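Alkane monooxygenase (Geobacillus thermodenitrificans, PDB 3B9O) belongs to the luciferase-like monooxygenase family and binds flavin mononucleotide (FMN) within a TIM-barrel fold. Local coordinates at residues A[282-287]-A[378-383]; A[49-54]-A[387-392]; A[23-28]-A[296-301]. All blocks are in the same frame, centred on the assembly; numbering follows the deposited sequence.

From the N terminus, the loop after strand 6-12 is met first: its segment 23-28 reaches forward to helix 289-302, and contact 3 closes a long loop of the chain, of some 270 residues. Segment 49-54, entering strand 53-57, finds its partner further on, in helix 384-399, so contact 2 crosses contact 3. Contact 1, between the end of strand 276-285 and the loop after strand 374-378, begins and ends within the span of contact 2 but crosses contact 3. Phe299 packs on Tyr380 and Val381, linking contacts 3 and 1; Val285 against Asp388 and Leu392 links contacts 1 and 2. Together they tie barrel strands to outer helices and an early loop.

Contact 1 (A[282-287]-A[378-383])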
ATOM      1  N   CYS A 282      -2.144  -4.027  13.959  1.00 15.32           N
ATOM      2  CA  CYS A 282      -1.179  -5.022  14.401  1.00 14.57           C
ATOM      3  C   CYS A 282      -1.922  -5.999  15.308  1.00 16.60           C
ATOM      4  O   CYS A 282      -2.710  -5.590  16.165  1.00 17.01           O
ATOM      5  CB  CYS A 282      -0.021  -4.385  15.173  1.00 22.97           C
ATOM      6  SG  CYS A 282       0.731  -2.905  14.460  1.00 40.56           S
ATOM      7  N   VAL A 283      -1.726  -7.294  15.082  1.00 12.35           N
ATOM      8  CA  VAL A 283      -2.488  -8.296  15.808  1.00 21.37           C
ATOM      9  C   VAL A 283      -1.489  -9.198  16.523  1.00 20.81           C
ATOM     10  O   VAL A 283      -0.547  -9.685  15.906  1.00 16.37           O
ATOM     11  CB  VAL A 283      -3.395  -9.152  14.859  1.00 18.51           C
ATOM     12  CG1 VAL A 283      -3.958 -10.331  15.614  1.00 14.68           C
ATOM     13  CG2 VAL A 283      -4.539  -8.259  14.224  1.00 13.19           C
ATOM     14  N   ILE A 284      -1.679  -9.384  17.827  1.00 14.77           N
ATOM     15  CA  ILE A 284      -0.911 -10.360  18.575  1.00 15.25           C
ATOM     16  C   ILE A 284      -1.962 -11.256  19.214  1.00 23.92           C
ATOM     17  O   ILE A 284      -2.727 -10.824  20.120  1.00 19.07           O
ATOM     18  CB  ILE A 284      -0.024  -9.723  19.670  1.00 21.58           C
ATOM     19  CG1 ILE A 284       1.037  -8.781  19.074  1.00 21.62           C
ATOM     20  CG2 ILE A 284       0.630 -10.845  20.536  1.00 19.76           C
ATOM     21  CD1 ILE A 284       1.660  -7.789  20.124  1.00 21.29           C
ATOM     22  N   VAL A 285      -2.033 -12.489  18.737  1.00 17.27           N
ATOM     23  CA  VAL A 285      -3.134 -13.386  19.082  1.00 16.82           C
ATOM     24  C   VAL A 285      -2.633 -14.698  19.733  1.00 30.13           C
ATOM     25  O   VAL A 285      -1.538 -15.216  19.404  1.00 22.21           O
ATOM     26  CB  VAL A 285      -4.078 -13.624  17.853  1.00 19.33           C
ATOM     27  CG1 VAL A 285      -3.368 -14.392  16.729  1.00 14.96           C
ATOM     28  CG2 VAL A 285      -5.396 -14.341  18.253  1.00 11.86           C
ATOM     29  N   GLY A 286      -3.428 -15.212  20.674  1.00 18.85           N
ATOM     30  CA  GLY A 286      -3.169 -16.524  21.282  1.00 21.24           C
ATOM     31  C   GLY A 286      -4.475 -17.230  21.609  1.00 23.15           C
ATOM     32  O   GLY A 286      -5.549 -16.633  21.596  1.00 16.92           O
ATOM     33  N   LYS A 287      -4.381 -18.508  21.930  1.00 22.67           N
ATOM     34  CA  LYS A 287      -5.562 -19.283  22.317  1.00 23.84           C
ATOM     35  C   LYS A 287      -6.147 -18.775  23.625  1.00 30.75           C
ATOM     36  O   LYS A 287      -7.356 -18.909  23.881  1.00 22.33           O
ATOM     37  CB  LYS A 287      -5.186 -20.758  22.404  1.00 26.10           C
ATOM     38  CG  LYS A 287      -4.709 -21.239  21.028  1.00 25.64           C
ATOM     39  CD  LYS A 287      -3.993 -22.576  21.062  1.00 37.58           C
ATOM     40  CE  LYS A 287      -4.766 -23.566  20.230  1.00 58.62           C
ATOM     41  NZ  LYS A 287      -6.117 -23.752  20.849  1.00 82.93           N
ATOM     42  N   VAL A 378      -0.140  -5.322   9.759  1.00 14.10           N
ATOM     43  CA  VAL A 378       1.210  -4.936  10.059  1.00 18.96           C
ATOM     44  C   VAL A 378       1.888  -6.078  10.836  1.00 17.91           C
ATOM     45  O   VAL A 378       1.269  -6.681  11.743  1.00 14.16           O
ATOM     46  CB  VAL A 378       1.234  -3.616  10.926  1.00 19.22           C
ATOM     47  CG1 VAL A 378       2.683  -3.167  11.218  1.00 22.02           C
ATOM     48  CG2 VAL A 378       0.442  -2.479  10.219  1.00 15.96           C
ATOM     49  N   GLN A 379       3.149  -6.354  10.494  1.00 11.95           N
ATOM     50  CA  GLN A 379       3.905  -7.439  11.131  1.00 29.79           C
ATOM     51  C   GLN A 379       4.795  -6.973  12.290  1.00 18.69           C
ATOM     52  O   GLN A 379       5.441  -5.946  12.195  1.00 15.09           O
ATOM     53  CB  GLN A 379       4.796  -8.120  10.096  1.00 21.06           C
ATOM     54  CG  GLN A 379       4.027  -8.707   8.897  1.00 16.14           C
ATOM     55  CD  GLN A 379       4.993  -9.275   7.871  1.00 14.83           C
ATOM     56  OE1 GLN A 379       5.257  -8.648   6.845  1.00 17.22           O
ATOM     57  NE2 GLN A 379       5.546 -10.433   8.153  1.00 11.22           N
ATOM     58  N   TYR A 380       4.828  -7.757  13.360  1.00 14.71           N
ATOM     59  CA  TYR A 380       5.866  -7.634  14.373  1.00 19.31           C
ATOM     60  C   TYR A 380       6.962  -8.669  14.134  1.00 25.53           C
ATOM     61  O   TYR A 380       8.127  -8.412  14.424  1.00 20.95           O
ATOM     62  CB  TYR A 380       5.310  -7.868  15.778  1.00 17.36           C
ATOM     63  CG  TYR A 380       4.464  -6.756  16.331  1.00 26.34           C
ATOM     64  CD1 TYR A 380       4.967  -5.466  16.481  1.00 63.21           C
ATOM     65  CD2 TYR A 380       3.171  -7.011  16.776  1.00 59.14           C
ATOM     66  CE1 TYR A 380       4.176  -4.421  17.026  1.00 28.51           C
ATOM     67  CE2 TYR A 380       2.376  -5.986  17.325  1.00 43.76           C
ATOM     68  CZ  TYR A 380       2.897  -4.694  17.448  1.00 45.37           C
ATOM     69  OH  TYR A 380       2.117  -3.675  17.968  1.00 51.54           O
ATOM     70  N   VAL A 381       6.569  -9.852  13.651  1.00 19.72           N
ATOM     71  CA  VAL A 381       7.540 -10.893  13.328  1.00 18.07           C
ATOM     72  C   VAL A 381       7.100 -11.597  12.050  1.00 16.04           C
ATOM     73  O   VAL A 381       5.897 -11.740  11.796  1.00 18.55           O
ATOM     74  CB  VAL A 381       7.780 -11.869  14.580  1.00 26.87           C
ATOM     75  CG1 VAL A 381       6.563 -12.731  14.856  1.00 15.87           C
ATOM     76  CG2 VAL A 381       8.966 -12.731  14.376  1.00 29.05           C
ATOM     77  N   SER A 382       8.073 -11.974  11.224  1.00 15.90           N
ATOM     78  CA  SER A 382       7.832 -12.760  10.011  1.00 15.77           C
ATOM     79  C   SER A 382       8.348 -14.201  10.157  1.00 16.73           C
ATOM     80  O   SER A 382       9.514 -14.413  10.434  1.00 16.88           O
ATOM     81  CB  SER A 382       8.533 -12.101   8.828  1.00 16.83           C
ATOM     82  OG  SER A 382       8.103 -10.751   8.708  1.00 14.21           O
ATOM     83  N   PRO A 383       7.506 -15.197   9.848  1.00 20.11           N
ATOM     84  CA  PRO A 383       6.109 -15.113   9.431  1.00 10.53           C
ATOM     85  C   PRO A 383       5.083 -15.246  10.564  1.00 13.55           C
ATOM     86  O   PRO A 383       3.902 -15.389  10.273  1.00 19.40           O
ATOM     87  CB  PRO A 383       5.982 -16.331   8.494  1.00 18.33           C
ATOM     88  CG  PRO A 383       6.842 -17.355   9.182  1.00 23.81           C
ATOM     89  CD  PRO A 383       8.018 -16.573   9.751  1.00 17.28           C
TER
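The phenolic oxygen of Tyr380 is hydrogen-bonded to the carbonyl oxygen of Leu344, and this same OH lies 3.6 Å from CB of Cys282. Anchored there, the tyrosine reaches across from segment 378-383 and lays its ring beside two side chains of strand 276-285. Ile284 meets the CD2-CE2 bond with its longer branch. Its CD1 comes to 3.4 Å from CE2 of Tyr380, and CG1 is also close, at 3.6 Å from CD2. The isoleucine chain and the tyrosine cross at about a right angle. With Ile284 CG1 anti to its own carbonyl carbon (chi1 -63°), CD1 is carried toward the tyrosine, although CB itself is set to one side.

Strand 276-285 belongs to the parallel sheet of the TIM-barrel domain, and segment 378-383 is the connection from strand 374-378 to helix 384-399; a cis peptide precedes Pro383, at the N-cap position of that helix. Cys282 and Val378 point to the same face of the sheet, whereas Ile284 approaches Tyr380 only through CG1 and CD1.

Cys282 has two apolar neighbours here. SG sits 3.6 Å from CB of Val378 and makes a sulfur-aromatic contact with Tyr380, 4.8 Å from the ring centroid and 35° off the ring normal, hence an oblique approach. Val378 uses its branch point and its CG1 methyl, the latter 3.8 Å from SG of Cys282; its side chain is about 8 Å from the bound FMN. Leu351 of strand 350-354 touches Cys282, Ile284 and Tyr380, Trp303 also packs on the tyrosine, and Phe349 reaches Val378.

Contact 2 (A[49-54]-A[387-392])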
ATOM      1  N   GLY A  49      -4.350 -18.495   3.638  1.00 14.49           N
ATOM      2  CA  GLY A  49      -5.195 -17.702   4.533  1.00 16.82           C
ATOM      3  C   GLY A  49      -6.276 -16.834   3.904  1.00 20.17           C
ATOM      4  O   GLY A  49      -6.892 -16.021   4.603  1.00 16.79           O
ATOM      5  N   LYS A  50      -6.475 -16.966   2.586  1.00 19.25           N
ATOM      6  CA  LYS A  50      -7.478 -16.202   1.783  1.00 13.01           C
ATOM      7  C   LYS A  50      -7.311 -14.677   1.796  1.00 17.25           C
ATOM      8  O   LYS A  50      -8.284 -13.955   1.557  1.00 18.19           O
ATOM      9  CB  LYS A  50      -8.952 -16.580   2.127  1.00 18.56           C
ATOM     10  CG  LYS A  50      -9.158 -18.065   2.361  1.00 21.34           C
ATOM     11  CD  LYS A  50      -9.034 -18.860   1.083  1.00 23.28           C
ATOM     12  CE  LYS A  50      -9.117 -20.357   1.406  1.00 26.25           C
ATOM     13  NZ  LYS A  50      -8.995 -21.132   0.152  1.00 24.57           N
ATOM     14  N   PHE A  51      -6.100 -14.190   2.060  1.00 13.84           N
ATOM     15  CA  PHE A  51      -5.867 -12.749   2.041  1.00 14.73           C
ATOM     16  C   PHE A  51      -6.262 -12.139   0.684  1.00 14.27           C
ATOM     17  O   PHE A  51      -6.007 -12.745  -0.326  1.00 16.51           O
ATOM     18  CB  PHE A  51      -4.370 -12.464   2.295  1.00 11.84           C
ATOM     19  CG  PHE A  51      -4.002 -12.336   3.763  1.00 19.96           C
ATOM     20  CD1 PHE A  51      -4.215 -13.392   4.653  1.00 27.01           C
ATOM     21  CD2 PHE A  51      -3.416 -11.171   4.246  1.00 16.79           C
ATOM     22  CE1 PHE A  51      -3.862 -13.275   6.005  1.00 28.52           C
ATOM     23  CE2 PHE A  51      -3.030 -11.056   5.577  1.00 14.89           C
ATOM     24  CZ  PHE A  51      -3.247 -12.120   6.455  1.00 20.98           C
ATOM     25  N   ASP A  52      -6.845 -10.941   0.661  1.00 14.62           N
ATOM     26  CA  ASP A  52      -7.013 -10.206  -0.605  1.00 15.77           C
ATOM     27  C   ASP A  52      -5.683  -9.989  -1.344  1.00 22.94           C
ATOM     28  O   ASP A  52      -5.569 -10.251  -2.555  1.00 17.37           O
ATOM     29  CB  ASP A  52      -7.568  -8.801  -0.389  1.00 13.45           C
ATOM     30  CG  ASP A  52      -9.051  -8.772  -0.030  1.00 20.34           C
ATOM     31  OD1 ASP A  52      -9.478  -9.584   0.808  1.00 30.49           O
ATOM     32  OD2 ASP A  52      -9.762  -7.867  -0.503  1.00 21.72           O
ATOM     33  N   ALA A  53      -4.705  -9.450  -0.627  1.00 16.46           N
ATOM     34  CA  ALA A  53      -3.482  -8.989  -1.306  1.00 16.69           C
ATOM     35  C   ALA A  53      -2.268  -8.935  -0.391  1.00 21.20           C
ATOM     36  O   ALA A  53      -2.385  -8.936   0.866  1.00 15.61           O
ATOM     37  CB  ALA A  53      -3.731  -7.609  -1.979  1.00 10.49           C
ATOM     38  N   LEU A  54      -1.110  -8.890  -1.042  1.00 13.05           N
ATOM     39  CA  LEU A  54       0.145  -8.520  -0.423  1.00 13.95           C
ATOM     40  C   LEU A  54       0.357  -7.060  -0.765  1.00 12.79           C
ATOM     41  O   LEU A  54       0.398  -6.724  -1.956  1.00 15.29           O
ATOM     42  CB  LEU A  54       1.262  -9.337  -1.069  1.00  9.99           C
ATOM     43  CG  LEU A  54       2.608  -9.550  -0.366  1.00 25.51           C
ATOM     44  CD1 LEU A  54       3.785  -9.329  -1.212  1.00 24.76           C
ATOM     45  CD2 LEU A  54       2.779  -9.131   1.106  1.00 11.13           C
ATOM     46  N   VAL A 387       1.136 -16.068  10.264  1.00 13.06           N
ATOM     47  CA  VAL A 387       0.793 -17.456  10.612  1.00 17.37           C
ATOM     48  C   VAL A 387      -0.249 -17.533  11.757  1.00 19.65           C
ATOM     49  O   VAL A 387      -1.258 -18.226  11.649  1.00 15.99           O
ATOM     50  CB  VAL A 387       2.084 -18.279  10.999  1.00 18.60           C
ATOM     51  CG1 VAL A 387       1.692 -19.650  11.643  1.00 19.84           C
ATOM     52  CG2 VAL A 387       2.988 -18.481   9.754  1.00 13.95           C
ATOM     53  N   ASP A 388       0.005 -16.816  12.847  1.00 16.53           N
ATOM     54  CA  ASP A 388      -0.964 -16.770  13.957  1.00 10.78           C
ATOM     55  C   ASP A 388      -2.311 -16.196  13.518  1.00 16.89           C
ATOM     56  O   ASP A 388      -3.360 -16.687  13.929  1.00 15.05           O
ATOM     57  CB  ASP A 388      -0.440 -15.887  15.076  1.00 12.57           C
ATOM     58  CG  ASP A 388       0.715 -16.505  15.828  1.00 21.84           C
ATOM     59  OD1 ASP A 388       1.027 -17.692  15.568  1.00 21.04           O
ATOM     60  OD2 ASP A 388       1.356 -15.767  16.626  1.00 20.92           O
ATOM     61  N   PHE A 389      -2.277 -15.148  12.687  1.00 16.22           N
ATOM     62  CA  PHE A 389      -3.512 -14.555  12.184  1.00 15.01           C
ATOM     63  C   PHE A 389      -4.319 -15.598  11.378  1.00 16.52           C
ATOM     64  O   PHE A 389      -5.524 -15.761  11.576  1.00 17.43           O
ATOM     65  CB  PHE A 389      -3.239 -13.324  11.296  1.00 14.10           C
ATOM     66  CG  PHE A 389      -4.502 -12.587  10.891  1.00 14.76           C
ATOM     67  CD1 PHE A 389      -5.137 -12.891   9.676  1.00 13.78           C
ATOM     68  CD2 PHE A 389      -5.086 -11.627  11.747  1.00 18.73           C
ATOM     69  CE1 PHE A 389      -6.326 -12.216   9.289  1.00 15.42           C
ATOM     70  CE2 PHE A 389      -6.272 -10.939  11.373  1.00 14.26           C
ATOM     71  CZ  PHE A 389      -6.896 -11.250  10.150  1.00 21.79           C
ATOM     72  N   ILE A 390      -3.641 -16.272  10.461  1.00 14.68           N
ATOM     73  CA  ILE A 390      -4.248 -17.311   9.653  1.00 12.72           C
ATOM     74  C   ILE A 390      -4.741 -18.511  10.477  1.00 18.48           C
ATOM     75  O   ILE A 390      -5.847 -18.998  10.241  1.00 15.12           O
ATOM     76  CB  ILE A 390      -3.320 -17.741   8.482  1.00  9.91           C
ATOM     77  CG1 ILE A 390      -3.184 -16.555   7.508  1.00 12.29           C
ATOM     78  CG2 ILE A 390      -3.908 -18.985   7.745  1.00 15.00           C
ATOM     79  CD1 ILE A 390      -2.077 -16.647   6.432  1.00 14.21           C
ATOM     80  N   GLU A 391      -3.935 -18.997  11.414  1.00 17.30           N
ATOM     81  CA  GLU A 391      -4.366 -20.172  12.182  1.00 16.26           C
ATOM     82  C   GLU A 391      -5.498 -19.882  13.169  1.00 17.12           C
ATOM     83  O   GLU A 391      -6.329 -20.732  13.370  1.00 18.21           O
ATOM     84  CB  GLU A 391      -3.193 -20.824  12.911  1.00 20.58           C
ATOM     85  CG  GLU A 391      -2.092 -21.323  11.964  1.00 22.40           C
ATOM     86  CD  GLU A 391      -0.910 -21.960  12.687  1.00 27.90           C
ATOM     87  OE1 GLU A 391      -0.118 -22.623  11.993  1.00 62.25           O
ATOM     88  OE2 GLU A 391      -0.759 -21.806  13.925  1.00 43.35           O
ATOM     89  N   LEU A 392      -5.473 -18.708  13.803  1.00 14.95           N
ATOM     90  CA  LEU A 392      -6.396 -18.372  14.922  1.00 18.41           C
ATOM     91  C   LEU A 392      -7.500 -17.337  14.592  1.00 15.55           C
ATOM     92  O   LEU A 392      -8.669 -17.546  14.910  1.00 16.85           O
ATOM     93  CB  LEU A 392      -5.594 -17.918  16.153  1.00 22.49           C
ATOM     94  CG  LEU A 392      -4.558 -18.895  16.732  1.00 28.58           C
ATOM     95  CD1 LEU A 392      -3.790 -18.275  17.901  1.00 22.95           C
ATOM     96  CD2 LEU A 392      -5.244 -20.196  17.148  1.00 23.81           C
TER
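Gly49 is where the backbone itself meets the helix: its CA is 3.7 Å from CG2 of Ile390, and with no side chain between them the isoleucine rests directly on the main chain. Both CG1 and CD1 of Ile390 also come near this CA, each at 3.8 Å, so all three carbons beyond CB bear on the glycine.

Lys50 then turns the chain, in the connection from helix 36-48 to strand 53-57 of the beta/alpha barrel. Its positive phi of 60° marks it as the C-prime residue of a Schellman motif that ends the helix, with Phe51 N bonded to Leu46 O and Lys50 N to Glu47 O. The lysine end leads off to a salt bridge with Asp406.

Phe51 comes next and meets both helix residues. Its CE1 lies 3.7 Å from CG1 of Ile390, and its CZ 3.8 Å from CD1 of Phe389. The two phenyl rings meet obliquely, centroids 5.8 Å apart and planes at 71°. Phe389 extends toward the loop because its CG stands anti to the backbone N (chi1 -173°), while Ile390 sends CG1 out beside its own N; the two neighbours thus spread around the far end of the Phe51 ring.

Asp52, which salt-bridges Arg404, leads into the strand. This turn packs on helix 384-399, the helix after strand 374-378, with the aromatic pair wedged between barrel and helix layer: Leu377 of strand 374-378 touches both rings, Ile7 of strand 6-12 packs on Phe389, and Leu45 and Leu46 of helix 36-48 lie against Ile390 and Phe51 respectively.

Contact 3 (A[23-28]-A[296-301]); sequences WRHPEN and LNSFQK
The aromatic part joins His25 to Phe299 in an offset edge-to-face pair. Phe299 points the edge carrying CD2 and CE2 over one face of the imidazole, with CE2 3.8 Å from CE1 of His25. The ring centroids are 5.4 Å apart and the planes stand at 68°. Histidine enters this position because its CG is anti to the backbone N (chi1 -171°), which swings the imidazole out from the loop toward helix 289-302. The opposite face of the same ring is covered from within the loop: Pro26 CD lies 3.3 Å above the plane of the His25 ring, displaced toward its rim. Tyr302, the last residue of helix 289-302, brings a further ring to His25.

The polar part is a close approach at the edge of the imidazole. Ser298 OG lies near the ring plane, 3.0 Å from CE1 of His25 and 3.7 Å from ND1. As modelled, OG thus faces the carbon between the ring nitrogens at a short distance; no hydrogen bond joins the two segments.

The backbone part sets the stage. His25 begins a type I beta turn, closed by Asn28 N bonding to His25 O at 3.0 Å, while Ser298 and Phe299 are consecutive residues of a helix and approach the same imidazole by edge and face. Nearby, Arg24 makes a weak hydrogen bond to the carbonyl of Tyr302, a second tie between this loop, which links strand 6-12 to helix 36-48 of the TIM-barrel domain, and helix 289-302.

The edge-to-face aromatic pairing is the secure part of this chemistry. If the ring is oriented as modelled, the partly positive C-H at CE1 would make the serine oxygen a favourable electrostatic neighbour, but so short a distance limits what can be read from it.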
ATOM      1  N   TRP A  23      14.163  -7.590  13.991  1.00 17.20           N
ATOM      2  CA  TRP A  23      14.975  -8.489  13.140  1.00 18.89           C
ATOM      3  C   TRP A  23      15.793  -9.459  14.000  1.00 21.53           C
ATOM      4  O   TRP A  23      16.068 -10.596  13.594  1.00 22.27           O
ATOM      5  CB  TRP A  23      15.887  -7.685  12.205  1.00 18.23           C
ATOM      6  CG  TRP A  23      16.960  -6.881  12.866  1.00 17.71           C
ATOM      7  CD1 TRP A  23      16.885  -5.554  13.235  1.00 21.92           C
ATOM      8  CD2 TRP A  23      18.303  -7.313  13.197  1.00 20.47           C
ATOM      9  NE1 TRP A  23      18.087  -5.139  13.765  1.00 17.50           N
ATOM     10  CE2 TRP A  23      18.976  -6.192  13.748  1.00 26.15           C
ATOM     11  CE3 TRP A  23      19.002  -8.535  13.075  1.00 25.93           C
ATOM     12  CZ2 TRP A  23      20.311  -6.260  14.202  1.00 19.91           C
ATOM     13  CZ3 TRP A  23      20.342  -8.591  13.509  1.00 19.96           C
ATOM     14  CH2 TRP A  23      20.962  -7.472  14.086  1.00 18.14           C
ATOM     15  N   ARG A  24      16.137  -9.003  15.212  1.00 21.89           N
ATOM     16  CA  ARG A  24      16.838  -9.824  16.225  1.00 18.60           C
ATOM     17  C   ARG A  24      16.061 -10.989  16.844  1.00 21.72           C
ATOM     18  O   ARG A  24      16.653 -11.930  17.385  1.00 26.15           O
ATOM     19  CB  ARG A  24      17.343  -8.920  17.337  1.00 21.66           C
ATOM     20  CG  ARG A  24      18.310  -7.845  16.860  1.00 18.63           C
ATOM     21  CD  ARG A  24      18.629  -6.848  17.993  1.00 25.49           C
ATOM     22  NE  ARG A  24      17.487  -5.991  18.373  1.00 27.78           N
ATOM     23  CZ  ARG A  24      17.406  -5.315  19.518  1.00 32.95           C
ATOM     24  NH1 ARG A  24      18.379  -5.424  20.429  1.00 22.47           N
ATOM     25  NH2 ARG A  24      16.364  -4.535  19.774  1.00 20.46           N
ATOM     26  N   HIS A  25      14.741 -10.914  16.824  1.00 23.76           N
ATOM     27  CA  HIS A  25      13.919 -11.951  17.430  1.00 20.44           C
ATOM     28  C   HIS A  25      14.236 -13.346  16.829  1.00 22.33           C
ATOM     29  O   HIS A  25      14.344 -13.495  15.615  1.00 20.63           O
ATOM     30  CB  HIS A  25      12.441 -11.597  17.283  1.00 19.89           C
ATOM     31  CG  HIS A  25      11.538 -12.489  18.068  1.00 28.43           C
ATOM     32  ND1 HIS A  25      11.002 -12.114  19.287  1.00 32.39           N
ATOM     33  CD2 HIS A  25      11.102 -13.747  17.832  1.00 20.63           C
ATOM     34  CE1 HIS A  25      10.249 -13.098  19.745  1.00 34.30           C
ATOM     35  NE2 HIS A  25      10.291 -14.095  18.882  1.00 24.35           N
ATOM     36  N   PRO A  26      14.402 -14.373  17.694  1.00 29.03           N
ATOM     37  CA  PRO A  26      14.909 -15.643  17.199  1.00 27.87           C
ATOM     38  C   PRO A  26      13.978 -16.326  16.203  1.00 22.01           C
ATOM     39  O   PRO A  26      14.402 -17.266  15.523  1.00 32.85           O
ATOM     40  CB  PRO A  26      15.033 -16.502  18.470  1.00 27.96           C
ATOM     41  CG  PRO A  26      14.900 -15.598  19.588  1.00 31.71           C
ATOM     42  CD  PRO A  26      14.121 -14.417  19.137  1.00 28.84           C
ATOM     43  N   GLU A  27      12.731 -15.867  16.123  1.00 19.25           N
ATOM     44  CA  GLU A  27      11.750 -16.510  15.269  1.00 29.09           C
ATOM     45  C   GLU A  27      11.617 -15.806  13.910  1.00 25.19           C
ATOM     46  O   GLU A  27      10.964 -16.316  13.026  1.00 25.00           O
ATOM     47  CB  GLU A  27      10.385 -16.596  15.973  1.00 31.46           C
ATOM     48  CG  GLU A  27      10.311 -17.624  17.121  1.00 44.44           C
ATOM     49  CD  GLU A  27      10.486 -19.075  16.660  1.00 75.19           C
ATOM     50  OE1 GLU A  27      11.527 -19.683  17.000  1.00 86.95           O
ATOM     51  OE2 GLU A  27       9.597 -19.612  15.949  1.00 78.85           O
ATOM     52  N   ASN A  28      12.293 -14.675  13.746  1.00 22.01           N
ATOM     53  CA  ASN A  28      12.073 -13.775  12.623  1.00 18.10           C
ATOM     54  C   ASN A  28      12.825 -14.202  11.377  1.00 14.82           C
ATOM     55  O   ASN A  28      13.798 -14.944  11.440  1.00 19.13           O
ATOM     56  CB  ASN A  28      12.491 -12.345  13.042  1.00 20.14           C
ATOM     57  CG  ASN A  28      11.603 -11.267  12.439  1.00 24.68           C
ATOM     58  OD1 ASN A  28      11.586 -10.104  12.895  1.00 20.98           O
ATOM     59  ND2 ASN A  28      10.861 -11.639  11.432  1.00 13.06           N
ATOM     60  N   LEU A 296       3.438 -10.601  23.296  1.00 23.63           N
ATOM     61  CA  LEU A 296       3.601  -9.160  23.452  1.00 21.37           C
ATOM     62  C   LEU A 296       4.864  -8.800  24.230  1.00 22.68           C
ATOM     63  O   LEU A 296       5.614  -7.894  23.845  1.00 21.88           O
ATOM     64  CB  LEU A 296       2.358  -8.546  24.148  1.00 27.23           C
ATOM     65  CG  LEU A 296       1.968  -7.069  23.968  1.00 33.87           C
ATOM     66  CD1 LEU A 296       0.972  -6.621  25.045  1.00 26.30           C
ATOM     67  CD2 LEU A 296       3.126  -6.105  23.942  1.00 32.34           C
ATOM     68  N   ASN A 297       5.074  -9.490  25.345  1.00 22.06           N
ATOM     69  CA  ASN A 297       6.182  -9.198  26.250  1.00 21.00           C
ATOM     70  C   ASN A 297       7.535  -9.556  25.578  1.00 34.69           C
ATOM     71  O   ASN A 297       8.548  -8.862  25.775  1.00 25.08           O
ATOM     72  CB  ASN A 297       5.976  -9.916  27.607  1.00 34.18           C
ATOM     73  CG  ASN A 297       4.926  -9.297  28.390  1.00 37.73           C
ATOM     74  N   SER A 298       7.526 -10.612  24.764  1.00 29.47           N
ATOM     75  CA  SER A 298       8.692 -11.018  23.962  1.00 20.97           C
ATOM     76  C   SER A 298       9.102  -9.986  22.920  1.00 27.47           C
ATOM     77  O   SER A 298      10.301  -9.674  22.785  1.00 29.69           O
ATOM     78  CB  SER A 298       8.428 -12.364  23.286  1.00 36.80           C
ATOM     79  OG  SER A 298       9.616 -12.854  22.681  1.00 28.22           O
ATOM     80  N   PHE A 299       8.118  -9.434  22.202  1.00 22.59           N
ATOM     81  CA  PHE A 299       8.385  -8.433  21.160  1.00 28.62           C
ATOM     82  C   PHE A 299       8.838  -7.128  21.765  1.00 26.09           C
ATOM     83  O   PHE A 299       9.660  -6.428  21.197  1.00 25.57           O
ATOM     84  CB  PHE A 299       7.158  -8.162  20.276  1.00 23.16           C
ATOM     85  CG  PHE A 299       6.618  -9.379  19.553  1.00 31.91           C
ATOM     86  CD1 PHE A 299       5.291  -9.415  19.161  1.00 26.37           C
ATOM     87  CD2 PHE A 299       7.424 -10.480  19.275  1.00 26.53           C
ATOM     88  CE1 PHE A 299       4.777 -10.519  18.488  1.00 22.60           C
ATOM     89  CE2 PHE A 299       6.916 -11.592  18.608  1.00 33.90           C
ATOM     90  CZ  PHE A 299       5.587 -11.609  18.205  1.00 20.74           C
ATOM     91  N   GLN A 300       8.292  -6.804  22.934  1.00 31.12           N
ATOM     92  CA  GLN A 300       8.627  -5.564  23.609  1.00 20.01           C
ATOM     93  C   GLN A 300      10.105  -5.505  23.943  1.00 27.39           C
ATOM     94  O   GLN A 300      10.717  -4.452  23.757  1.00 34.41           O
ATOM     95  CB  GLN A 300       7.746  -5.354  24.847  1.00 29.68           C
ATOM     96  CG  GLN A 300       8.025  -4.075  25.629  1.00 32.42           C
ATOM     97  CD  GLN A 300       7.924  -2.807  24.782  1.00 48.96           C
ATOM     98  OE1 GLN A 300       6.868  -2.502  24.226  1.00 66.98           O
ATOM     99  NE2 GLN A 300       9.029  -2.054  24.696  1.00 46.90           N
ATOM    100  N   LYS A 301      10.671  -6.629  24.400  1.00 26.04           N
ATOM    101  CA  LYS A 301      12.120  -6.782  24.676  1.00 27.40           C
ATOM    102  C   LYS A 301      13.026  -6.349  23.496  1.00 31.00           C
ATOM    103  O   LYS A 301      14.095  -5.747  23.692  1.00 38.13           O
ATOM    104  CB  LYS A 301      12.386  -8.244  25.057  1.00 33.63           C
ATOM    105  CG  LYS A 301      13.834  -8.682  25.084  1.00 56.95           C
ATOM    106  CD  LYS A 301      13.952 -10.196  25.359  1.00 71.05           C
ATOM    107  CE  LYS A 301      15.412 -10.675  25.330  1.00 49.55           C
ATOM    108  NZ  LYS A 301      15.497 -12.081  25.874  1.00 66.10           N
TER